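Side-chain contacts in leucyl aminopeptidase (Trypanosoma brucei brucei, PDB 5NTD), which probably removes leucine and other amino acids from the N-terminal end of peptides, as a manganese-bound M17 aminopeptidase that is inhibited by bestatin: residues Q210-A215 with A318-F323; L298-K301 with Y305-L308; M399-G404 with Y498-S503; H413-Y418 with T507-A512. All coordinates share one frame; numbering follows the deposited sequence.

All four contacts lie in the catalytic domain, and two of them hold bestatin. Interaction 2 offers K301 to the inhibitor, and interaction 3 offers the backbone of G404 and the ring of Y498. The centres of these two are about 15 Å apart. Interactions 3 and 4 are tightly joined, with centres about 8 Å apart. P499 O lies 2.6 Å from T507 OG1, a probable hydrogen bond. Interaction 1 joins two helices deeper in the chain. It touches interaction 3 where V319 CG1 lies 3.5 Å from M399 SD, and interaction 4 where C321 CB lies 3.6 Å from P511 CG. Interactions 2 and 4 do not touch.

Interaction 1: Q210-A215 with A318-F323; sequences QRLVDA and AVFCGF
L212 on helix 196-214 reaches across to F320 and C321 on helix 314-328. A single methyl group does the touching. CD1 of L212 lies 4.1 Å from CD2 of F320 and 4.3 Å from SG of C321. The leucine turns its CG away from its own carbonyl carbon, to the side of the backbone N (chi1 -64°). An extended chi2 then carries CD1 outward to the other helix. F320 is placed differently. Its CG stands opposite the backbone N (chi1 179°), and the ring leaves the helix with CD2 turned to the leucine. The leucine runs roughly perpendicular to the phenylalanine. The methyl meets the ring obliquely. C321, next in sequence, brings its sulfur to the same methyl. L212 also rests on C19 of helix 6-20, and F320 on L272 of strand 268-274. A polar link between the helices lies near by: C321 O is hydrogen-bonded to S205 OG of helix 196-214. No hydrogen bond or charge joins the segments 210-215 and 318-323 themselves. All three touching residues are buried. The contact is therefore held by apolar dispersion and by exclusion of water, with one leucine methyl bridging a ring and a thiol.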
loop_
_atom_site.group_PDB
_atom_site.type_symbol
_atom_site.label_atom_id
_atom_site.label_comp_id
_atom_site.label_asym_id
_atom_site.label_seq_id
_atom_site.Cartn_x
_atom_site.Cartn_y
_atom_site.Cartn_z
ATOM N N GLN G 210 19.863 29.370 -4.982
ATOM C CA GLN G 210 18.394 29.340 -4.860
ATOM C C GLN G 210 17.712 29.275 -6.216
ATOM O O GLN G 210 16.774 28.489 -6.446
ATOM C CB GLN G 210 17.902 30.542 -4.090
ATOM C CG GLN G 210 16.468 30.438 -3.649
ATOM C CD GLN G 210 15.913 31.791 -3.217
ATOM O OE1 GLN G 210 15.623 32.009 -2.051
ATOM N NE2 GLN G 210 15.730 32.687 -4.179
ATOM N N ARG G 211 18.213 30.071 -7.139
ATOM C CA ARG G 211 17.625 30.175 -8.493
ATOM C C ARG G 211 17.723 28.848 -9.208
ATOM O O ARG G 211 16.762 28.371 -9.817
ATOM C CB ARG G 211 18.335 31.262 -9.293
ATOM C CG ARG G 211 17.679 31.560 -10.638
ATOM C CD ARG G 211 18.338 32.739 -11.366
ATOM N NE ARG G 211 17.667 32.953 -12.632
ATOM C CZ ARG G 211 16.460 33.510 -12.762
ATOM N NH1 ARG G 211 15.804 33.995 -11.714
ATOM N NH2 ARG G 211 15.897 33.566 -13.977
ATOM N N LEU G 212 18.907 28.270 -9.165
ATOM C CA LEU G 212 19.186 27.015 -9.875
ATOM C C LEU G 212 18.299 25.868 -9.314
ATOM O O LEU G 212 17.766 25.054 -10.052
ATOM C CB LEU G 212 20.653 26.638 -9.787
ATOM C CG LEU G 212 21.641 27.611 -10.469
ATOM C CD1 LEU G 212 23.038 27.302 -10.037
ATOM C CD2 LEU G 212 21.543 27.542 -11.984
ATOM N N VAL G 213 18.166 25.854 -8.000
ATOM C CA VAL G 213 17.415 24.806 -7.307
ATOM C C VAL G 213 15.901 24.954 -7.548
ATOM O O VAL G 213 15.224 24.003 -7.918
ATOM C CB VAL G 213 17.772 24.771 -5.814
ATOM C CG1 VAL G 213 16.926 23.735 -5.081
ATOM C CG2 VAL G 213 19.231 24.410 -5.667
ATOM N N ASP G 214 15.414 26.174 -7.401
ATOM C CA ASP G 214 13.991 26.533 -7.688
ATOM C C ASP G 214 13.594 26.206 -9.126
ATOM O O ASP G 214 12.489 25.817 -9.409
ATOM C CB ASP G 214 13.720 28.029 -7.494
ATOM C CG ASP G 214 13.372 28.401 -6.059
ATOM O OD1 ASP G 214 12.923 27.531 -5.285
ATOM O OD2 ASP G 214 13.616 29.565 -5.708
ATOM N N ALA G 215 14.520 26.410 -10.049
ATOM C CA ALA G 215 14.213 26.312 -11.474
ATOM C C ALA G 215 13.709 24.919 -11.766
ATOM O O ALA G 215 14.308 23.934 -11.333
ATOM C CB ALA G 215 15.433 26.630 -12.326
ATOM N N ALA G 318 25.183 23.976 -4.788
ATOM C CA ALA G 318 25.892 24.412 -3.604
ATOM C C ALA G 318 27.416 24.530 -3.859
ATOM O O ALA G 318 28.021 25.546 -3.582
ATOM C CB ALA G 318 25.640 23.480 -2.440
ATOM N N VAL G 319 28.009 23.466 -4.383
ATOM C CA VAL G 319 29.440 23.472 -4.669
ATOM C C VAL G 319 29.781 24.460 -5.790
ATOM O O VAL G 319 30.799 25.139 -5.747
ATOM C CB VAL G 319 30.023 22.091 -4.992
ATOM C CG1 VAL G 319 29.854 21.171 -3.792
ATOM C CG2 VAL G 319 29.433 21.469 -6.241
ATOM N N PHE G 320 28.921 24.537 -6.777
ATOM C CA PHE G 320 29.122 25.484 -7.876
ATOM C C PHE G 320 29.209 26.904 -7.350
ATOM O O PHE G 320 30.104 27.657 -7.679
ATOM C CB PHE G 320 28.005 25.391 -8.906
ATOM C CG PHE G 320 28.145 26.362 -10.037
ATOM C CD1 PHE G 320 29.285 26.366 -10.826
ATOM C CD2 PHE G 320 27.129 27.275 -10.336
ATOM C CE1 PHE G 320 29.410 27.250 -11.895
ATOM C CE2 PHE G 320 27.250 28.163 -11.395
ATOM C CZ PHE G 320 28.404 28.154 -12.174
ATOM N N CYS G 321 28.239 27.283 -6.530
ATOM C CA CYS G 321 28.148 28.666 -6.055
ATOM C C CYS G 321 29.219 28.971 -5.002
ATOM O O CYS G 321 29.711 30.091 -4.916
ATOM C CB CYS G 321 26.761 28.986 -5.574
ATOM S SG CYS G 321 25.526 28.967 -6.915
ATOM N N GLY G 322 29.553 27.997 -4.192
ATOM C CA GLY G 322 30.652 28.139 -3.214
ATOM C C GLY G 322 31.969 28.378 -3.945
ATOM O O GLY G 322 32.793 29.193 -3.557
ATOM N N PHE G 323 32.137 27.630 -5.029
ATOM C CA PHE G 323 33.254 27.818 -5.960
ATOM C C PHE G 323 33.257 29.252 -6.505
ATOM O O PHE G 323 34.292 29.907 -6.533
ATOM C CB PHE G 323 33.182 26.831 -7.085
ATOM C CG PHE G 323 34.287 26.960 -8.087
ATOM C CD1 PHE G 323 35.448 26.229 -7.954
ATOM C CD2 PHE G 323 34.119 27.726 -9.222
ATOM C CE1 PHE G 323 36.441 26.275 -8.927
ATOM C CE2 PHE G 323 35.104 27.790 -10.199
ATOM C CZ PHE G 323 36.266 27.061 -10.052
#

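Interaction 2: L298-K301 with Y305-L308; sequences LALK and YMKL. With BES (2-(3-amino-2-hydroxy-4-phenyl-butyrylamino)-4-methyl-pentanoic acid), chain B.
The torsions of K301 and M306 send their side chains past each other to different targets. K301 starts with CG opposite its carbonyl carbon (chi1 -63°), runs straight through two torsions and bends only at the last (chi4 -67°). This brings NZ to the inhibitor bestatin. M306 carries CG opposite its backbone N (chi1 -158°) and folds back at chi3, so that its methyl comes to the other segment. CE of M306 lies close to O of K301, at 3.2 Å, and 3.7 Å from CD1 of L300. The side chains of L300 and M306 pass each other at a slant. Nearer the backbone, CB of K301 sits 4.0 Å from CB of M306. Further out, CD of K301 passes M306 CA at 4.0 Å and Y305 O at 4.1 Å. The short helix thus flanks the lysine chain from CB to CD. At the far end NZ donates to O3 of bestatin at 2.8 Å and forms a salt bridge with D371, a manganese ligand. L300 also packs on L300 of neighbouring subunits. A lysine gripping the inhibitor carbonyl beside the manganese ions is consistent with the active site of M17 leucyl aminopeptidases.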
loop_
_atom_site.group_PDB
_atom_site.type_symbol
_atom_site.label_atom_id
_atom_site.label_comp_id
_atom_site.label_asym_id
_atom_site.label_seq_id
_atom_site.Cartn_x
_atom_site.Cartn_y
_atom_site.Cartn_z
ATOM N N LEU G 298 13.897 3.313 -13.498
ATOM C CA LEU G 298 12.993 2.162 -13.562
ATOM C C LEU G 298 12.316 1.883 -12.187
ATOM O O LEU G 298 11.182 1.414 -12.141
ATOM C CB LEU G 298 13.710 0.898 -14.107
ATOM C CG LEU G 298 13.800 0.865 -15.632
ATOM C CD1 LEU G 298 14.711 -0.262 -16.078
ATOM C CD2 LEU G 298 12.439 0.679 -16.285
ATOM N N ALA G 299 13.061 2.165 -11.125
ATOM C CA ALA G 299 12.554 2.197 -9.756
ATOM C C ALA G 299 11.808 3.506 -9.550
ATOM O O ALA G 299 12.175 4.357 -8.740
ATOM C CB ALA G 299 13.678 2.049 -8.737
ATOM N N LEU G 300 10.724 3.627 -10.275
ATOM C CA LEU G 300 9.989 4.872 -10.377
ATOM C C LEU G 300 9.422 5.348 -9.023
ATOM O O LEU G 300 8.776 4.594 -8.305
ATOM C CB LEU G 300 8.861 4.732 -11.399
ATOM C CG LEU G 300 8.092 5.993 -11.805
ATOM C CD1 LEU G 300 8.991 6.907 -12.635
ATOM C CD2 LEU G 300 6.862 5.589 -12.616
ATOM N N LYS G 301 9.611 6.608 -8.726
ATOM C CA LYS G 301 9.010 7.226 -7.545
ATOM C C LYS G 301 7.514 7.461 -7.729
ATOM O O LYS G 301 7.080 7.808 -8.808
ATOM C CB LYS G 301 9.618 8.589 -7.236
ATOM C CG LYS G 301 11.074 8.560 -6.904
ATOM C CD LYS G 301 11.559 9.967 -6.583
ATOM C CE LYS G 301 13.042 9.946 -6.317
ATOM N NZ LYS G 301 13.364 9.200 -5.069
ATOM N N TYR G 305 6.371 11.823 -3.916
ATOM C CA TYR G 305 7.833 11.831 -3.658
ATOM C C TYR G 305 8.620 12.445 -4.814
ATOM O O TYR G 305 9.661 13.010 -4.612
ATOM C CB TYR G 305 8.381 10.432 -3.364
ATOM C CG TYR G 305 7.874 9.820 -2.074
ATOM C CD1 TYR G 305 8.361 10.229 -0.837
ATOM C CD2 TYR G 305 6.903 8.800 -2.099
ATOM C CE1 TYR G 305 7.889 9.650 0.344
ATOM C CE2 TYR G 305 6.438 8.209 -0.933
ATOM C CZ TYR G 305 6.931 8.637 0.284
ATOM O OH TYR G 305 6.467 8.046 1.417
ATOM N N MET G 306 8.130 12.275 -6.028
ATOM C CA MET G 306 8.825 12.781 -7.232
ATOM C C MET G 306 8.756 14.291 -7.334
ATOM O O MET G 306 9.652 14.908 -7.889
ATOM C CB MET G 306 8.273 12.161 -8.514
ATOM C CG MET G 306 9.270 12.218 -9.669
ATOM S SD MET G 306 8.573 11.735 -11.259
ATOM C CE MET G 306 8.058 10.033 -10.951
ATOM N N LYS G 307 7.654 14.863 -6.829
ATOM C CA LYS G 307 7.480 16.345 -6.746
ATOM C C LYS G 307 8.660 16.880 -5.916
ATOM O O LYS G 307 9.137 16.246 -4.963
ATOM C CB LYS G 307 6.140 16.847 -6.139
ATOM N N LEU G 308 9.199 17.987 -6.369
ATOM C CA LEU G 308 10.399 18.580 -5.717
ATOM C C LEU G 308 11.744 17.855 -5.946
ATOM O O LEU G 308 12.761 18.288 -5.426
ATOM C CB LEU G 308 10.140 18.819 -4.215
ATOM C CG LEU G 308 8.910 19.737 -3.918
ATOM C CD1 LEU G 308 8.818 20.034 -2.420
ATOM C CD2 LEU G 308 8.844 21.045 -4.753
HETATM N N2 BES B . 17.360 12.257 -4.487
HETATM C C1 BES B . 16.843 11.224 -3.591
HETATM C C6 BES B . 16.952 11.599 -2.092
HETATM C C7 BES B . 15.881 12.483 -1.514
HETATM C C8 BES B . 15.960 13.864 -1.627
HETATM C C12 BES B . 14.820 11.937 -0.803
HETATM C C9 BES B . 14.974 14.682 -1.081
HETATM C C11 BES B . 13.823 12.758 -0.255
HETATM C C10 BES B . 13.892 14.131 -0.399
HETATM C C2 BES B . 17.626 9.935 -3.918
HETATM O O2 BES B . 18.080 9.845 -5.304
HETATM C C3 BES B . 16.712 8.770 -3.676
HETATM O O3 BES B . 16.019 8.453 -4.671
HETATM N N1 BES B . 16.827 8.231 -2.452
HETATM C C4 BES B . 16.081 7.111 -1.959
HETATM C C13 BES B . 16.810 5.794 -2.203
HETATM C C14 BES B . 15.940 4.546 -2.063
HETATM C C15 BES B . 14.575 4.568 -2.740
HETATM C C16 BES B . 16.673 3.358 -2.636
HETATM C C5 BES B . 15.862 7.222 -0.489
HETATM O O1 BES B . 14.756 6.898 -0.055
HETATM O O4 BES B . 16.773 7.615 0.245
#

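Interaction 3: M399-G404 with Y498-S503; sequences MATLTG and YPVFNS. With BES (2-(3-amino-2-hydroxy-4-phenyl-butyrylamino)-4-methyl-pentanoic acid), chain B.
T401 and V500 meet methyl to methyl, while Y498 turns its ring toward the backbone of G404. CG2 of T401 is 3.7 Å from CG2 of V500. With chi1 at 48°, T401 tucks OG1 over its own backbone, and CG2 is left to face the valine. OG1 is hydrogen-bonded to D312, a manganese ligand. Y498 presents the CE1 corner of its ring to G404. CE1 is 3.8 Å from G404 O, which comes at an oblique angle. T403 O lies at the ring edge, near its plane. A water ties the tyrosine tip to the same carbonyl. It donates to G404 O at 2.7 Å and lies 2.7 Å from Y498 OH. The inhibitor bestatin fits alongside. Its phenyl carbon C10 meets the tyrosine ring obliquely, and C11 is 3.8 Å from Y498 OH. The two ring planes are turned about 45° to each other. G404 N gives a fairly straight hydrogen bond to bestatin O4, at 3.1 Å with an N-H...O angle of 158°. T401 O lies 3.2 Å from the inhibitor's N2. The contact thus forms a wall of the inhibitor pocket. T403 takes the N-cap position of helix 404-410, and its hydroxyl is hydrogen-bonded to D495. Strand 395-400 leads into the loop of T401-T403 and is flanked by parallel strands 283-291 and 490-495. Helix 471-480 packs on L402 and T403, and M399 rests on helix 314-328.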
loop_
_atom_site.group_PDB
_atom_site.type_symbol
_atom_site.label_atom_id
_atom_site.label_comp_id
_atom_site.label_asym_id
_atom_site.label_seq_id
_atom_site.Cartn_x
_atom_site.Cartn_y
_atom_site.Cartn_z
ATOM N N MET G 399 28.829 17.074 -1.855
ATOM C CA MET G 399 27.559 17.598 -1.379
ATOM C C MET G 399 26.446 17.051 -2.248
ATOM O O MET G 399 26.534 17.085 -3.461
ATOM C CB MET G 399 27.507 19.129 -1.399
ATOM C CG MET G 399 28.633 19.777 -0.595
ATOM S SD MET G 399 28.524 21.565 -0.537
ATOM C CE MET G 399 27.849 21.820 1.074
ATOM N N ALA G 400 25.401 16.557 -1.596
ATOM C CA ALA G 400 24.341 15.813 -2.303
ATOM C C ALA G 400 23.050 15.762 -1.544
ATOM O O ALA G 400 23.023 15.590 -0.339
ATOM C CB ALA G 400 24.818 14.418 -2.583
ATOM N N THR G 401 21.980 15.910 -2.287
ATOM C CA THR G 401 20.610 15.677 -1.765
ATOM C C THR G 401 20.332 14.171 -1.794
ATOM O O THR G 401 19.621 13.664 -2.648
ATOM C CB THR G 401 19.571 16.428 -2.594
ATOM O OG1 THR G 401 19.825 16.190 -3.988
ATOM C CG2 THR G 401 19.679 17.904 -2.324
ATOM N N LEU G 402 20.970 13.459 -0.906
ATOM C CA LEU G 402 21.233 12.050 -1.156
ATOM C C LEU G 402 20.190 11.050 -0.607
ATOM O O LEU G 402 19.912 10.072 -1.280
ATOM C CB LEU G 402 22.646 11.641 -0.698
ATOM C CG LEU G 402 23.187 10.351 -1.330
ATOM C CD1 LEU G 402 23.227 10.429 -2.852
ATOM C CD2 LEU G 402 24.562 10.042 -0.792
ATOM N N THR G 403 19.705 11.259 0.606
ATOM C CA THR G 403 18.849 10.268 1.250
ATOM C C THR G 403 17.675 10.892 1.956
ATOM O O THR G 403 17.820 11.910 2.630
ATOM C CB THR G 403 19.607 9.392 2.284
ATOM O OG1 THR G 403 20.032 10.193 3.388
ATOM C CG2 THR G 403 20.826 8.706 1.687
ATOM N N GLY G 404 16.531 10.211 1.892
ATOM C CA GLY G 404 15.409 10.491 2.784
ATOM C C GLY G 404 15.769 10.244 4.259
ATOM O O GLY G 404 15.321 10.947 5.159
ATOM N N TYR G 498 17.333 17.681 2.715
ATOM C CA TYR G 498 16.276 18.580 3.233
ATOM C C TYR G 498 16.655 20.062 3.462
ATOM O O TYR G 498 15.843 20.936 3.208
ATOM C CB TYR G 498 15.622 17.988 4.481
ATOM C CG TYR G 498 14.764 16.788 4.166
ATOM C CD1 TYR G 498 15.320 15.523 4.078
ATOM C CD2 TYR G 498 13.399 16.933 3.927
ATOM C CE1 TYR G 498 14.545 14.426 3.773
ATOM C CE2 TYR G 498 12.614 15.844 3.633
ATOM C CZ TYR G 498 13.198 14.592 3.555
ATOM O OH TYR G 498 12.416 13.502 3.237
ATOM N N PRO G 499 17.882 20.345 3.897
ATOM C CA PRO G 499 18.194 21.734 4.134
ATOM C C PRO G 499 18.188 22.657 2.908
ATOM O O PRO G 499 18.168 23.869 3.053
ATOM C CB PRO G 499 19.595 21.654 4.743
ATOM C CG PRO G 499 19.588 20.359 5.488
ATOM C CD PRO G 499 18.824 19.450 4.580
ATOM N N VAL G 500 18.250 22.064 1.718
ATOM C CA VAL G 500 18.220 22.846 0.473
ATOM C C VAL G 500 16.873 23.466 0.133
ATOM O O VAL G 500 16.761 24.219 -0.822
ATOM C CB VAL G 500 18.726 22.079 -0.750
ATOM C CG1 VAL G 500 20.164 21.673 -0.532
ATOM C CG2 VAL G 500 17.840 20.892 -1.094
ATOM N N PHE G 501 15.846 23.134 0.885
ATOM C CA PHE G 501 14.498 23.665 0.598
ATOM C C PHE G 501 13.634 23.809 1.852
ATOM O O PHE G 501 13.882 23.213 2.863
ATOM C CB PHE G 501 13.768 22.827 -0.474
ATOM C CG PHE G 501 13.168 21.533 0.041
ATOM C CD1 PHE G 501 13.932 20.396 0.172
ATOM C CD2 PHE G 501 11.823 21.476 0.415
ATOM C CE1 PHE G 501 13.398 19.227 0.688
ATOM C CE2 PHE G 501 11.280 20.304 0.924
ATOM C CZ PHE G 501 12.069 19.173 1.047
ATOM N N ASN G 502 12.617 24.630 1.719
ATOM C CA ASN G 502 11.556 24.696 2.686
ATOM C C ASN G 502 10.246 24.899 1.924
ATOM O O ASN G 502 10.203 24.745 0.739
ATOM C CB ASN G 502 11.826 25.785 3.730
ATOM C CG ASN G 502 11.852 27.195 3.139
ATOM O OD1 ASN G 502 11.281 27.480 2.088
ATOM N ND2 ASN G 502 12.489 28.085 3.848
ATOM N N SER G 503 9.197 25.283 2.620
ATOM C CA SER G 503 7.861 25.328 2.020
ATOM C C SER G 503 7.704 26.485 1.024
ATOM O O SER G 503 6.803 26.468 0.216
ATOM C CB SER G 503 6.761 25.392 3.068
ATOM O OG SER G 503 6.872 26.612 3.753
HETATM N N2 BES B . 17.360 12.257 -4.487
HETATM C C1 BES B . 16.843 11.224 -3.591
HETATM C C6 BES B . 16.952 11.599 -2.092
HETATM C C7 BES B . 15.881 12.483 -1.514
HETATM C C8 BES B . 15.960 13.864 -1.627
HETATM C C12 BES B . 14.820 11.937 -0.803
HETATM C C9 BES B . 14.974 14.682 -1.081
HETATM C C11 BES B . 13.823 12.758 -0.255
HETATM C C10 BES B . 13.892 14.131 -0.399
HETATM C C2 BES B . 17.626 9.935 -3.918
HETATM O O2 BES B . 18.080 9.845 -5.304
HETATM C C3 BES B . 16.712 8.770 -3.676
HETATM O O3 BES B . 16.019 8.453 -4.671
HETATM N N1 BES B . 16.827 8.231 -2.452
HETATM C C4 BES B . 16.081 7.111 -1.959
HETATM C C13 BES B . 16.810 5.794 -2.203
HETATM C C14 BES B . 15.940 4.546 -2.063
HETATM C C15 BES B . 14.575 4.568 -2.740
HETATM C C16 BES B . 16.673 3.358 -2.636
HETATM C C5 BES B . 15.862 7.222 -0.489
HETATM O O1 BES B . 14.756 6.898 -0.055
HETATM O O4 BES B . 16.773 7.615 0.245
HETATM O O HOH W 1 12.712 11.468 4.919
#

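Interaction 4: H413-Y418 with T507-A512; sequences HHAGLY and TGFGPA
The start of strand 415-419, in the sheet of the catalytic domain, receives F509 from the turn that leads into the last helix, 511-519. The methyl of A415 meets the ring of F509. A415 CB is 3.9 Å from both CZ and CE1 of F509 and approaches the ring obliquely. F509 sets CG opposite its backbone N (chi1 -179°), which extends the ring toward the strand. H413 O approaches another part of the ring, 4.2 Å from CE2, again obliquely. That carbonyl is hydrogen-bonded to T438 OG1. An ST turn precedes the phenylalanine: F509 N donates to T507 OG1 at 3.3 Å, a long and bent bond (N-H...O angle 144°). The same hydroxyl is also bonded to P499 O. G510 sits at the N-cap of the final helix, and its N is hydrogen-bonded to E437. Its backbone angles are ones that glycine tolerates. P499 and E437 also touch F509. Strand 415-419 runs between parallel strand 439-441 and antiparallel strand 490-495. A415 packs on C439 of the first and V494 of the second. Through F509 the start of helix 511-519 leans on this strand.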
loop_
_atom_site.group_PDB
_atom_site.type_symbol
_atom_site.label_atom_id
_atom_site.label_comp_id
_atom_site.label_asym_id
_atom_site.label_seq_id
_atom_site.Cartn_x
_atom_site.Cartn_y
_atom_site.Cartn_z
ATOM N N HIS G 413 16.962 21.232 8.999
ATOM C CA HIS G 413 17.878 22.380 9.106
ATOM C C HIS G 413 19.329 22.038 9.202
ATOM O O HIS G 413 20.167 22.908 9.095
ATOM C CB HIS G 413 17.505 23.284 10.279
ATOM C CG HIS G 413 16.068 23.667 10.276
ATOM N ND1 HIS G 413 15.096 22.878 10.851
ATOM C CD2 HIS G 413 15.423 24.712 9.712
ATOM C CE1 HIS G 413 13.916 23.436 10.664
ATOM N NE2 HIS G 413 14.087 24.547 9.976
ATOM N N HIS G 414 19.613 20.786 9.446
ATOM C CA HIS G 414 20.985 20.334 9.627
ATOM C C HIS G 414 21.354 19.282 8.591
ATOM O O HIS G 414 20.797 18.184 8.602
ATOM C CB HIS G 414 21.190 19.716 11.004
ATOM C CG HIS G 414 21.135 20.700 12.126
ATOM N ND1 HIS G 414 19.955 21.220 12.605
ATOM C CD2 HIS G 414 22.118 21.248 12.864
ATOM C CE1 HIS G 414 20.219 22.048 13.588
ATOM N NE2 HIS G 414 21.522 22.090 13.759
ATOM N N ALA G 415 22.304 19.621 7.733
ATOM C CA ALA G 415 22.850 18.666 6.796
ATOM C C ALA G 415 23.637 17.615 7.561
ATOM O O ALA G 415 24.320 17.902 8.542
ATOM C CB ALA G 415 23.746 19.347 5.792
ATOM N N GLY G 416 23.554 16.391 7.099
ATOM C CA GLY G 416 24.272 15.287 7.744
ATOM C C GLY G 416 25.707 15.200 7.238
ATOM O O GLY G 416 25.940 15.256 6.044
ATOM N N LEU G 417 26.630 15.011 8.158
ATOM C CA LEU G 417 28.041 14.824 7.821
ATOM C C LEU G 417 28.565 13.411 8.080
ATOM O O LEU G 417 28.541 12.926 9.202
ATOM C CB LEU G 417 28.922 15.802 8.600
ATOM C CG LEU G 417 28.612 17.290 8.458
ATOM C CD1 LEU G 417 29.629 18.098 9.259
ATOM C CD2 LEU G 417 28.608 17.724 7.005
ATOM N N TYR G 418 29.112 12.810 7.033
ATOM C CA TYR G 418 29.826 11.537 7.140
ATOM C C TYR G 418 31.282 11.835 6.777
ATOM O O TYR G 418 31.577 12.153 5.619
ATOM C CB TYR G 418 29.209 10.510 6.180
ATOM C CG TYR G 418 29.886 9.168 6.122
ATOM C CD1 TYR G 418 29.544 8.154 7.041
ATOM C CD2 TYR G 418 30.819 8.868 5.121
ATOM C CE1 TYR G 418 30.160 6.910 6.988
ATOM C CE2 TYR G 418 31.447 7.624 5.074
ATOM C CZ TYR G 418 31.102 6.652 5.991
ATOM O OH TYR G 418 31.701 5.407 5.939
ATOM N N THR G 507 16.399 27.163 -0.522
ATOM C CA THR G 507 16.985 27.978 0.554
ATOM C C THR G 507 18.340 28.595 0.169
ATOM O O THR G 507 18.835 29.462 0.851
ATOM C CB THR G 507 17.224 27.141 1.829
ATOM O OG1 THR G 507 17.999 25.990 1.484
ATOM C CG2 THR G 507 15.945 26.727 2.429
ATOM N N GLY G 508 18.960 28.066 -0.869
ATOM C CA GLY G 508 20.331 28.419 -1.218
ATOM C C GLY G 508 21.341 27.951 -0.176
ATOM O O GLY G 508 22.422 28.525 -0.030
ATOM N N PHE G 509 21.003 26.898 0.544
ATOM C CA PHE G 509 21.910 26.287 1.540
ATOM C C PHE G 509 23.097 25.642 0.852
ATOM O O PHE G 509 22.946 24.916 -0.123
ATOM C CB PHE G 509 21.144 25.228 2.347
ATOM C CG PHE G 509 21.934 24.541 3.430
ATOM C CD1 PHE G 509 22.859 23.542 3.125
ATOM C CD2 PHE G 509 21.661 24.798 4.757
ATOM C CE1 PHE G 509 23.530 22.864 4.129
ATOM C CE2 PHE G 509 22.332 24.133 5.761
ATOM C CZ PHE G 509 23.260 23.168 5.452
ATOM N N GLY G 510 24.267 25.887 1.401
ATOM C CA GLY G 510 25.497 25.192 0.993
ATOM C C GLY G 510 26.666 26.105 0.672
ATOM O O GLY G 510 27.780 25.906 1.190
ATOM N N PRO G 511 26.462 27.091 -0.200
ATOM C CA PRO G 511 27.587 27.947 -0.593
ATOM C C PRO G 511 28.246 28.727 0.535
ATOM O O PRO G 511 29.454 28.719 0.661
ATOM C CB PRO G 511 26.962 28.895 -1.605
ATOM C CG PRO G 511 25.870 28.084 -2.206
ATOM C CD PRO G 511 25.306 27.296 -1.068
ATOM N N ALA G 512 27.451 29.351 1.376
ATOM C CA ALA G 512 27.981 30.114 2.518
ATOM C C ALA G 512 28.717 29.204 3.505
ATOM O O ALA G 512 29.724 29.580 4.095
ATOM C CB ALA G 512 26.886 30.872 3.236
#